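Local structure of beta-lactamase (Serratia marcescens, 5GWA) at residues A[9-14]-A[265-270]; A[102-107]-A[185-190]; A[106-111]-A[213-218]; A[248-253]-A[258-263]. The protein probably hydrolyses beta-lactam antibiotics as a class A extended-spectrum beta-lactamase, and is seen here with the inhibitor avibactam bound. All coordinates share one frame; numbering follows the deposited sequence. Where two conformers were deposited one is given.

Interaction 1: A[9-14]-A[265-270]; sequences NSIEKY and AEICKS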
# COMPACT_ATOMS: atom_id res chain seq x y z
N ASN A 9 -16.55 -19.77 -27.27
CA ASN A 9 -15.46 -20.15 -28.15
C ASN A 9 -14.58 -18.94 -28.48
O ASN A 9 -13.36 -19.06 -28.53
CB ASN A 9 -15.99 -20.80 -29.44
CG ASN A 9 -16.83 -22.04 -29.18
OD1 ASN A 9 -16.58 -22.81 -28.25
ND2 ASN A 9 -17.85 -22.24 -30.01
N SER A 10 -15.19 -17.77 -28.61
CA SER A 10 -14.42 -16.56 -28.87
C SER A 10 -13.50 -16.22 -27.70
O SER A 10 -12.36 -15.77 -27.87
CB SER A 10 -15.36 -15.39 -29.10
OG SER A 10 -14.62 -14.21 -29.38
N ILE A 11 -14.03 -16.40 -26.49
CA ILE A 11 -13.26 -16.05 -25.30
C ILE A 11 -12.10 -17.04 -25.13
O ILE A 11 -10.95 -16.67 -24.89
CB ILE A 11 -14.17 -16.06 -24.05
CG1 ILE A 11 -15.10 -14.85 -24.07
CG2 ILE A 11 -13.34 -16.09 -22.77
CD1 ILE A 11 -16.20 -14.90 -23.03
N GLU A 12 -12.38 -18.32 -25.38
CA GLU A 12 -11.37 -19.37 -25.32
C GLU A 12 -10.26 -19.13 -26.34
O GLU A 12 -9.08 -19.24 -26.02
CB GLU A 12 -12.04 -20.75 -25.49
CG GLU A 12 -12.81 -21.17 -24.23
CD GLU A 12 -13.52 -22.51 -24.35
OE1 GLU A 12 -13.66 -23.00 -25.48
OE2 GLU A 12 -14.02 -23.03 -23.32
N LYS A 13 -10.63 -18.62 -27.51
CA LYS A 13 -9.64 -18.37 -28.56
C LYS A 13 -8.75 -17.18 -28.20
O LYS A 13 -7.53 -17.22 -28.38
CB LYS A 13 -10.33 -18.13 -29.90
CG LYS A 13 -9.37 -17.91 -31.06
CD LYS A 13 -10.10 -17.93 -32.40
CE LYS A 13 -9.17 -17.55 -33.54
NZ LYS A 13 -9.94 -17.13 -34.74
N TYR A 14 -9.38 -16.14 -27.65
CA TYR A 14 -8.65 -14.99 -27.10
C TYR A 14 -7.60 -15.39 -26.05
O TYR A 14 -6.48 -14.87 -26.00
CB TYR A 14 -9.67 -13.99 -26.51
CG TYR A 14 -9.03 -12.79 -25.83
CD1 TYR A 14 -8.36 -11.82 -26.56
CD2 TYR A 14 -8.97 -12.70 -24.45
CE1 TYR A 14 -7.72 -10.77 -25.95
CE2 TYR A 14 -8.38 -11.63 -23.83
CZ TYR A 14 -7.74 -10.67 -24.58
OH TYR A 14 -7.09 -9.64 -23.98
N ALA A 265 -10.76 -6.60 -19.49
CA ALA A 265 -11.51 -5.58 -20.22
C ALA A 265 -12.07 -6.15 -21.53
O ALA A 265 -13.22 -5.94 -21.89
CB ALA A 265 -10.61 -4.37 -20.49
N GLU A 266 -11.24 -6.95 -22.21
CA GLU A 266 -11.60 -7.51 -23.50
C GLU A 266 -12.64 -8.62 -23.34
O GLU A 266 -13.62 -8.64 -24.07
CB GLU A 266 -10.40 -8.05 -24.23
CG GLU A 266 -9.45 -6.97 -24.72
CD GLU A 266 -9.90 -6.32 -26.02
OE1 GLU A 266 -11.07 -6.46 -26.44
OE2 GLU A 266 -9.05 -5.63 -26.62
N ILE A 267 -12.49 -9.46 -22.32
CA ILE A 267 -13.48 -10.51 -22.05
C ILE A 267 -14.83 -9.86 -21.71
O ILE A 267 -15.89 -10.24 -22.21
CB ILE A 267 -13.02 -11.51 -20.97
CG1 ILE A 267 -11.91 -12.39 -21.53
CG2 ILE A 267 -14.17 -12.37 -20.48
CD1 ILE A 267 -11.21 -13.23 -20.50
N CYS A 268 -14.79 -8.85 -20.85
CA CYS A 268 -16.02 -8.15 -20.51
C CYS A 268 -16.69 -7.51 -21.73
O CYS A 268 -17.89 -7.61 -21.89
CB CYS A 268 -15.77 -7.12 -19.41
SG CYS A 268 -17.35 -6.44 -18.81
N LYS A 269 -15.89 -6.86 -22.57
CA LYS A 269 -16.38 -6.22 -23.80
C LYS A 269 -17.06 -7.25 -24.70
O LYS A 269 -18.10 -6.96 -25.32
CB LYS A 269 -15.18 -5.57 -24.51
CG LYS A 269 -15.46 -4.92 -25.85
CD LYS A 269 -16.46 -3.79 -25.77
CE LYS A 269 -16.47 -3.04 -27.10
NZ LYS A 269 -17.84 -2.78 -27.60
N SER A 270 -16.44 -8.42 -24.81
CA SER A 270 -17.00 -9.50 -25.63
C SER A 270 -18.38 -9.87 -25.10
O SER A 270 -19.33 -10.03 -25.87
CB SER A 270 -16.12 -10.76 -25.65
OG SER A 270 -14.91 -10.54 -26.38
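Ile-11 and Ile-267 meet across the two helices with their side chains at about a right angle, and they share one shape. In each, CG1 lies beside the backbone N, opposite the carbonyl carbon (chi1 -72°), while CG2 takes the branch beside the carbonyl carbon. The CD1 end of Ile-11 lies against the CG2 branch of Ile-267 (4.1 Å), while Ile-11 CG2 faces Ile-267 CG1 (4.2 Å). The helical segments run nearly antiparallel, at 164°, with axes 10.4 Å apart. They belong to the first and last helices of the chain, 4-15 and 257-276, which in the class A fold pack side by side on one face of the five-stranded antiparallel sheet; Ile-267 also rests on Val-22 and Val-24 of strand 21-28. One helical turn beyond Ile-11, Tyr-14 extends its ring to the start of the 265-270 segment, which meets it obliquely. The phenol end does most of the touching: CZ is 3.7 Å from Glu-266 CB and OH 3.6 Å from Glu-266 CG. Ring and glutamate chain cross at about a right angle, their flat groups 49° apart, and a bend at chi2 carries the carboxylate away from helix 4-15. Nearer the root of the ring, Tyr-14 CD2 stands 4.2 Å from Ile-267 CG1. Lys-18 makes a cation-pi contact with the same ring.

Interaction 2: A[102-107]-A[185-190]; sequences EIIKST and YDFLLN. With NA (sodium ion), chain I.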
# COMPACT_ATOMS: atom_id res chain seq x y z
N GLU A 102 -18.02 4.80 6.96
CA GLU A 102 -16.78 5.33 6.40
C GLU A 102 -15.82 4.17 6.18
O GLU A 102 -15.04 4.15 5.19
CB GLU A 102 -16.13 6.34 7.36
CG GLU A 102 -14.84 6.91 6.77
CD GLU A 102 -14.27 8.15 7.45
OE1 GLU A 102 -14.94 8.77 8.30
OE2 GLU A 102 -13.21 8.64 7.00
N ILE A 103 -15.72 3.28 7.15
CA ILE A 103 -14.75 2.18 7.05
C ILE A 103 -15.13 1.26 5.90
O ILE A 103 -14.26 0.87 5.09
CB ILE A 103 -14.62 1.37 8.37
CG1 ILE A 103 -14.04 2.28 9.47
CG2 ILE A 103 -13.75 0.12 8.17
CD1 ILE A 103 -14.23 1.72 10.87
N ILE A 104 -16.42 0.91 5.78
CA ILE A 104 -16.84 0.05 4.68
C ILE A 104 -16.63 0.70 3.31
O ILE A 104 -16.15 0.02 2.38
CB ILE A 104 -18.32 -0.35 4.82
CG1 ILE A 104 -18.51 -1.16 6.06
CG2 ILE A 104 -18.77 -1.07 3.57
CD1 ILE A 104 -19.96 -1.28 6.52
N LYS A 105 -16.89 2.00 3.18
CA LYS A 105 -16.72 2.69 1.90
C LYS A 105 -15.25 2.66 1.52
O LYS A 105 -14.91 2.35 0.39
CB LYS A 105 -17.17 4.15 1.96
CG LYS A 105 -18.67 4.30 2.00
CD LYS A 105 -19.02 5.78 1.92
CE LYS A 105 -20.50 6.02 2.11
NZ LYS A 105 -20.77 7.47 1.93
N SER A 106 -14.36 2.88 2.47
CA SER A 106 -12.94 2.83 2.13
C SER A 106 -12.52 1.40 1.73
O SER A 106 -11.70 1.19 0.80
CB SER A 106 -12.09 3.32 3.28
OG SER A 106 -10.74 3.50 2.86
N THR A 107 -12.98 0.44 2.52
CA THR A 107 -12.61 -0.97 2.35
C THR A 107 -13.07 -1.50 0.99
O THR A 107 -12.37 -2.27 0.34
CB THR A 107 -13.25 -1.80 3.46
OG1 THR A 107 -12.71 -1.36 4.71
CG2 THR A 107 -12.91 -3.26 3.28
N TYR A 185 -28.44 -3.17 1.47
CA TYR A 185 -28.30 -3.44 0.04
C TYR A 185 -28.03 -2.19 -0.74
O TYR A 185 -27.10 -2.15 -1.55
CB TYR A 185 -29.58 -4.12 -0.46
CG TYR A 185 -29.72 -4.16 -1.97
CD1 TYR A 185 -29.03 -5.09 -2.70
CD2 TYR A 185 -30.53 -3.27 -2.64
CE1 TYR A 185 -29.17 -5.17 -4.06
CE2 TYR A 185 -30.64 -3.30 -4.02
CZ TYR A 185 -29.98 -4.28 -4.72
OH TYR A 185 -30.11 -4.32 -6.08
N ASP A 186 -28.87 -1.15 -0.57
CA ASP A 186 -28.68 0.10 -1.28
C ASP A 186 -27.28 0.63 -1.00
O ASP A 186 -26.62 1.15 -1.88
CB ASP A 186 -29.73 1.14 -0.84
CG ASP A 186 -31.04 1.00 -1.57
OD1 ASP A 186 -30.98 0.77 -2.80
OD2 ASP A 186 -32.13 1.12 -0.93
N PHE A 187 -26.91 0.63 0.28
CA PHE A 187 -25.60 1.11 0.71
C PHE A 187 -24.42 0.37 0.08
O PHE A 187 -23.52 1.01 -0.53
CB PHE A 187 -25.46 1.06 2.23
CG PHE A 187 -24.11 1.48 2.71
CD1 PHE A 187 -23.73 2.80 2.70
CD2 PHE A 187 -23.23 0.55 3.18
CE1 PHE A 187 -22.47 3.20 3.14
CE2 PHE A 187 -21.98 0.94 3.67
CZ PHE A 187 -21.58 2.25 3.59
N LEU A 188 -24.49 -0.95 0.10
CA LEU A 188 -23.39 -1.73 -0.49
C LEU A 188 -23.36 -1.59 -1.99
O LEU A 188 -22.27 -1.39 -2.61
CB LEU A 188 -23.46 -3.18 -0.09
CG LEU A 188 -22.31 -4.04 -0.63
CD1 LEU A 188 -20.92 -3.46 -0.30
CD2 LEU A 188 -22.46 -5.46 -0.16
N LEU A 189 -24.55 -1.61 -2.62
CA LEU A 189 -24.57 -1.41 -4.08
C LEU A 189 -24.00 -0.06 -4.48
O LEU A 189 -23.19 0.04 -5.41
CB LEU A 189 -25.98 -1.59 -4.65
CG LEU A 189 -26.09 -1.50 -6.18
CD1 LEU A 189 -25.22 -2.49 -6.90
CD2 LEU A 189 -27.53 -1.73 -6.62
N ASN A 190 -24.41 1.04 -3.81
CA ASN A 190 -23.88 2.34 -4.14
C ASN A 190 -22.36 2.32 -3.96
O ASN A 190 -21.63 2.88 -4.77
CB ASN A 190 -24.50 3.43 -3.27
CG ASN A 190 -25.89 3.84 -3.73
OD1 ASN A 190 -26.20 3.81 -4.90
ND2 ASN A 190 -26.68 4.33 -2.81
NA NA I . -16.65 8.49 10.40
O HOH W 1 -19.06 9.69 10.42
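Phe-187 reaches from helix 182-193 to helix 100-109 and meets Ile-104 and Lys-105 with the far end of its ring. Its CG is anti to the backbone N (chi1 177°), which lets the ring extend across the gap although the backbones stay well apart, 8.4 Å between Lys-105 CA and Leu-188 CA at the nearest. The buried part of the contact is Ile-104, whose CG2 lies 3.8 Å from Phe-187 CE2, with Ile-104 CD1 at 4.1 Å from the same atom. On the partly exposed side Lys-105 comes closest, but through its methylenes: the extended chain passes the ring at about a right angle, its CE at the ring edge, near the plane, 3.6 Å from Phe-187 CE1, and its CG 3.9 Å from Phe-187 CZ. Glu-102 turns away from helix 182-193, and its OE1 binds a sodium ion at 2.7 Å, at a site that also includes Ser-99. Within the all-alpha domain, Ile-104 is further packed by Leu-58 of helix 49-63 and Leu-119 of helix 113-123, while Leu-188 lies on Ala-54, Leu-55 and Leu-58, so helix 49-63 is a common neighbour of both helices.

Interaction 3: A[106-111]-A[213-218]; sequences STVSHS and AHKTGS. With NA (sodium ion), chain N; NXL ((2S,5R)-1-formyl-5-[(sulfooxy)amino]piperidine-2-carboxamide), chain B.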
# COMPACT_ATOMS: atom_id res chain seq x y z
N SER A 106 -14.36 2.88 2.47
CA SER A 106 -12.94 2.83 2.13
C SER A 106 -12.52 1.40 1.73
O SER A 106 -11.70 1.19 0.80
CB SER A 106 -12.09 3.32 3.28
OG SER A 106 -10.74 3.50 2.86
N THR A 107 -12.98 0.44 2.52
CA THR A 107 -12.61 -0.97 2.35
C THR A 107 -13.07 -1.50 0.99
O THR A 107 -12.37 -2.27 0.34
CB THR A 107 -13.25 -1.80 3.46
OG1 THR A 107 -12.71 -1.36 4.71
CG2 THR A 107 -12.91 -3.26 3.28
N VAL A 108 -14.29 -1.12 0.58
CA VAL A 108 -14.86 -1.66 -0.66
C VAL A 108 -14.52 -0.78 -1.86
O VAL A 108 -13.87 -1.24 -2.80
CB VAL A 108 -16.38 -1.81 -0.58
CG1 VAL A 108 -16.99 -2.18 -1.93
CG2 VAL A 108 -16.73 -2.82 0.48
N SER A 109 -14.80 0.52 -1.80
CA SER A 109 -14.62 1.39 -3.00
C SER A 109 -13.15 1.67 -3.25
O SER A 109 -12.74 1.83 -4.41
CB SER A 109 -15.37 2.71 -2.86
OG SER A 109 -16.73 2.40 -2.56
N HIS A 110 -12.34 1.76 -2.19
CA HIS A 110 -10.92 2.07 -2.32
C HIS A 110 -10.03 0.91 -1.89
O HIS A 110 -8.83 1.06 -1.88
CB HIS A 110 -10.58 3.32 -1.53
CG HIS A 110 -11.09 4.56 -2.16
ND1 HIS A 110 -12.38 5.03 -2.04
CD2 HIS A 110 -10.44 5.43 -2.96
CE1 HIS A 110 -12.50 6.13 -2.77
NE2 HIS A 110 -11.34 6.39 -3.33
N SER A 111 -10.63 -0.24 -1.60
CA SER A 111 -9.89 -1.46 -1.27
C SER A 111 -8.91 -1.31 -0.13
O SER A 111 -7.87 -1.96 -0.11
CB SER A 111 -9.21 -2.02 -2.49
OG SER A 111 -9.18 -3.45 -2.42
N ALA A 213 -21.00 -2.03 -10.88
CA ALA A 213 -20.88 -2.20 -9.43
C ALA A 213 -19.88 -3.31 -9.23
O ALA A 213 -20.17 -4.46 -9.55
CB ALA A 213 -22.23 -2.63 -8.86
N HIS A 214 -18.70 -2.99 -8.71
CA HIS A 214 -17.63 -3.98 -8.74
C HIS A 214 -16.63 -3.88 -7.63
O HIS A 214 -16.57 -2.91 -6.90
CB HIS A 214 -16.93 -3.95 -10.10
CG HIS A 214 -16.05 -2.78 -10.33
ND1 HIS A 214 -14.69 -2.89 -10.45
CD2 HIS A 214 -16.33 -1.46 -10.46
CE1 HIS A 214 -14.16 -1.70 -10.66
NE2 HIS A 214 -15.13 -0.81 -10.64
N LYS A 215 -15.83 -4.95 -7.51
CA LYS A 215 -14.74 -5.00 -6.55
C LYS A 215 -13.54 -5.71 -7.20
O LYS A 215 -13.68 -6.78 -7.78
CB LYS A 215 -15.15 -5.78 -5.30
CG LYS A 215 -14.04 -5.89 -4.25
CD LYS A 215 -13.85 -4.58 -3.49
CE LYS A 215 -12.50 -4.44 -2.80
NZ LYS A 215 -11.43 -4.17 -3.80
N THR A 216 -12.40 -5.08 -7.13
CA THR A 216 -11.19 -5.57 -7.80
C THR A 216 -10.33 -6.38 -6.82
O THR A 216 -10.54 -6.37 -5.60
CB THR A 216 -10.38 -4.34 -8.29
OG1 THR A 216 -10.23 -3.45 -7.20
CG2 THR A 216 -11.08 -3.65 -9.40
N GLY A 217 -9.30 -7.04 -7.35
CA GLY A 217 -8.24 -7.58 -6.49
C GLY A 217 -6.98 -7.75 -7.29
O GLY A 217 -7.06 -8.02 -8.51
N SER A 218 -5.86 -7.67 -6.59
CA SER A 218 -4.54 -7.75 -7.25
C SER A 218 -3.58 -8.43 -6.29
O SER A 218 -3.70 -8.30 -5.08
CB SER A 218 -4.07 -6.35 -7.61
OG SER A 218 -5.00 -5.62 -8.39
NA NA N . -13.75 1.66 -11.11
OAC NXL B . -6.45 -7.18 -3.81
CAN NXL B . -6.50 -6.28 -2.97
N NXL B . -5.53 -5.57 -2.63
CAJ NXL B . -5.72 -4.34 -1.88
CA NXL B . -4.19 -5.87 -3.14
C NXL B . -3.20 -6.29 -2.11
O NXL B . -3.45 -6.23 -0.91
NAA NXL B . -1.99 -6.59 -2.58
CB NXL B . -3.68 -4.68 -3.90
CAH NXL B . -3.87 -3.37 -3.17
CAO NXL B . -5.31 -3.17 -2.74
NAK NXL B . -6.30 -2.92 -3.82
OAL NXL B . -5.98 -3.35 -5.02
SAR NXL B . -7.17 -3.60 -5.96
OAD NXL B . -7.23 -2.39 -6.73
OAE NXL B . -7.02 -4.62 -6.93
OAG NXL B . -8.34 -4.16 -4.97
O HOH W 2 -12.43 -2.08 -5.18
O HOH W 3 -14.03 4.21 -11.94
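Ser-111 OG is gripped by several groups at once: it accepts a hydrogen bond from Lys-215 NZ at 2.7 Å, is bonded to Lys-50 NZ, and donates to the sulfate oxygen OAG of avibactam at 2.8 Å. Lys-215 NZ makes two more bonds, to its neighbour's carbonyl, Thr-216 O, at 3.0 Å, and to water 2 at 2.7 Å; that water in turn donates to Val-108 O at 2.9 Å. The amine gets there because the lysine chain folds back at chi2 and chi4 (both 75°), laying its CD 3.4 Å from Val-108 O as it passes the end of helix 100-109. Beyond Lys-215 the strand edge holds the inhibitor. Ser-218 N gives a nearly straight bond (165°, 2.9 Å) to the carbonyl oxygen OAC, consistent with one arm of the oxyanion hole, and Ser-218 OG donates to sulfate oxygen OAE at 2.7 Å. Asn-113 of the same chain, and Asn-82 of the second subunit, also bond the inhibitor. Sequence and geometry match the Ser-Asp-Asn and Lys-Thr-Gly motifs of class A enzymes, brought together from the helical domain and the sheet. Lys-215 donates to the Ser-111 oxygen, whose own proton goes to OAG, an arrangement that would probably favour an anionic group here, where a substrate's carboxylate is thought to bind in class A enzymes.

Interaction 4: A[248-253]-A[258-263]; sequences VYVSDS and DVNEKI. With NA (sodium ion), chain M.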
# COMPACT_ATOMS: atom_id res chain seq x y z
N VAL A 248 -14.04 -12.18 -13.40
CA VAL A 248 -12.87 -12.61 -14.14
C VAL A 248 -11.67 -12.66 -13.22
O VAL A 248 -11.37 -11.69 -12.52
CB VAL A 248 -12.56 -11.72 -15.37
CG1 VAL A 248 -11.36 -12.25 -16.14
CG2 VAL A 248 -13.78 -11.61 -16.28
N TYR A 249 -10.97 -13.80 -13.21
CA TYR A 249 -9.77 -13.99 -12.40
C TYR A 249 -8.61 -14.33 -13.32
O TYR A 249 -8.61 -15.38 -13.95
CB TYR A 249 -9.94 -15.15 -11.41
CG TYR A 249 -11.08 -14.93 -10.47
CD1 TYR A 249 -12.37 -15.28 -10.82
CD2 TYR A 249 -10.87 -14.39 -9.21
CE1 TYR A 249 -13.42 -15.09 -9.95
CE2 TYR A 249 -11.93 -14.07 -8.39
CZ TYR A 249 -13.18 -14.41 -8.77
OH TYR A 249 -14.18 -14.13 -7.88
N VAL A 250 -7.68 -13.39 -13.54
CA VAL A 250 -6.46 -13.69 -14.29
C VAL A 250 -5.40 -14.14 -13.30
O VAL A 250 -4.91 -13.35 -12.48
CB VAL A 250 -5.97 -12.44 -15.07
CG1 VAL A 250 -4.71 -12.77 -15.85
CG2 VAL A 250 -7.06 -11.90 -15.97
N SER A 251 -5.10 -15.45 -13.29
CA SER A 251 -4.26 -15.99 -12.24
C SER A 251 -2.95 -16.55 -12.76
O SER A 251 -2.85 -16.90 -13.91
CB SER A 251 -5.02 -17.04 -11.39
OG SER A 251 -5.17 -18.26 -12.09
N ASP A 252 -1.97 -16.62 -11.86
CA ASP A 252 -0.65 -17.18 -12.13
C ASP A 252 -0.10 -16.76 -13.48
O ASP A 252 0.17 -17.57 -14.36
CB ASP A 252 -0.70 -18.69 -11.96
CG ASP A 252 -0.98 -19.09 -10.52
OD1 ASP A 252 -0.84 -18.24 -9.62
OD2 ASP A 252 -1.25 -20.30 -10.30
N SER A 253 -0.11 -15.45 -13.69
CA SER A 253 0.18 -14.90 -14.97
C SER A 253 1.63 -14.48 -15.13
O SER A 253 2.21 -13.84 -14.27
CB SER A 253 -0.71 -13.68 -15.21
OG SER A 253 -0.45 -13.09 -16.47
N ASP A 258 -0.40 -4.50 -17.69
CA ASP A 258 -1.28 -3.96 -18.69
C ASP A 258 -2.05 -5.03 -19.46
O ASP A 258 -3.23 -4.86 -19.79
CB ASP A 258 -0.48 -3.09 -19.67
CG ASP A 258 0.57 -3.88 -20.45
OD1 ASP A 258 1.39 -4.64 -19.85
OD2 ASP A 258 0.63 -3.72 -21.69
N VAL A 259 -1.38 -6.14 -19.73
CA VAL A 259 -2.02 -7.27 -20.42
C VAL A 259 -3.04 -7.96 -19.52
O VAL A 259 -4.13 -8.24 -19.96
CB VAL A 259 -0.97 -8.30 -20.86
CG1 VAL A 259 -1.62 -9.56 -21.43
CG2 VAL A 259 -0.06 -7.68 -21.91
N ASN A 260 -2.71 -8.11 -18.25
CA ASN A 260 -3.61 -8.76 -17.31
C ASN A 260 -4.92 -7.98 -17.19
O ASN A 260 -6.01 -8.57 -17.20
CB ASN A 260 -2.92 -8.93 -15.97
CG ASN A 260 -1.76 -9.94 -16.04
OD1 ASN A 260 -1.84 -10.89 -16.82
ND2 ASN A 260 -0.71 -9.70 -15.30
N GLU A 261 -4.83 -6.65 -17.12
CA GLU A 261 -6.02 -5.83 -17.06
C GLU A 261 -6.80 -5.89 -18.37
O GLU A 261 -8.01 -5.98 -18.37
CB GLU A 261 -5.70 -4.38 -16.68
CG GLU A 261 -5.05 -4.25 -15.33
CD GLU A 261 -5.17 -2.84 -14.76
OE1 GLU A 261 -4.64 -1.91 -15.35
OE2 GLU A 261 -5.80 -2.65 -13.71
N LYS A 262 -6.08 -5.83 -19.48
CA LYS A 262 -6.69 -5.89 -20.78
C LYS A 262 -7.44 -7.18 -21.02
O LYS A 262 -8.52 -7.17 -21.61
CB LYS A 262 -5.59 -5.69 -21.84
CG LYS A 262 -6.09 -5.69 -23.27
CD LYS A 262 -6.85 -4.41 -23.59
CE LYS A 262 -5.91 -3.30 -24.05
NZ LYS A 262 -6.61 -1.99 -24.16
N ILE A 263 -6.95 -8.29 -20.45
CA ILE A 263 -7.69 -9.55 -20.55
C ILE A 263 -9.08 -9.42 -19.95
O ILE A 263 -10.08 -9.82 -20.56
CB ILE A 263 -6.94 -10.71 -19.88
CG1 ILE A 263 -5.73 -11.14 -20.74
CG2 ILE A 263 -7.84 -11.91 -19.68
CD1 ILE A 263 -4.72 -11.97 -20.02
NA NA M . -7.40 -0.47 -14.01
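Val-250 lays both its methyls against helix 257-276. CG1, anti to the backbone N, meets the amide end of Asn-260, 3.6 Å from its OD1. CG2 lies 3.8 Å from Ile-263 CG2 and 3.7 Å from the backbone oxygen Asn-260 O, so valine and isoleucine join branch to branch. Past the valine the contact becomes polar. Ser-253 OG donates to Asn-260 OD1 over 2.6 Å, a short bond that arrives with a C=O...donor angle of 122° and tilted 19° from the carbonyl plane. The hydroxyl reaches the helix because it stands anti to its own backbone N (chi1 179°). Ser-253 OG is also bonded to Glu-255 N, and Asn-260 ND2 to Glu-255 O. Both ends of the asparagine amide are thereby used, which fixes its rotation and ties the helix to the connecting turn within a buried contact. Glu-261, on the other side of the helix, points away from the strand. Its OE2 binds a sodium ion at 2.7 Å and is bonded to Arg-201, and its OE1 forms a salt bridge with Lys-76 of the second subunit. Strand 243-253 is irregular just where the polar contact forms: Asp-252 and Ser-253 together face Thr-227 as a G1 beta bulge, with Asp-252 at positive phi. What results is a tight strand-to-helix connection, by which the C-terminal helix of the class A fold turns back over a face of the central sheet.

How the interactions relate
Of the four, interaction 3 is the one that holds the inhibitor. Interactions 2 and 3 share Ser-106 and Thr-107 on helix 100-109, their centres 10 Å apart, and touch through Leu-189 CD1 and Ala-213 CB at 3.6 Å; the side chain of Ile-104 is still about 14 Å from avibactam. Interactions 1 and 4 both use helix 257-276, with Tyr-14 OH 3.5 Å from Ile-263 CA. Interactions 3 and 4 reach the same sheet, centres 17 Å apart, and the Asn-260 side chain is about 11 Å from the inhibitor. Interactions 1 and 2 lie on opposite sides of the chain's centre, centres 30 Å apart.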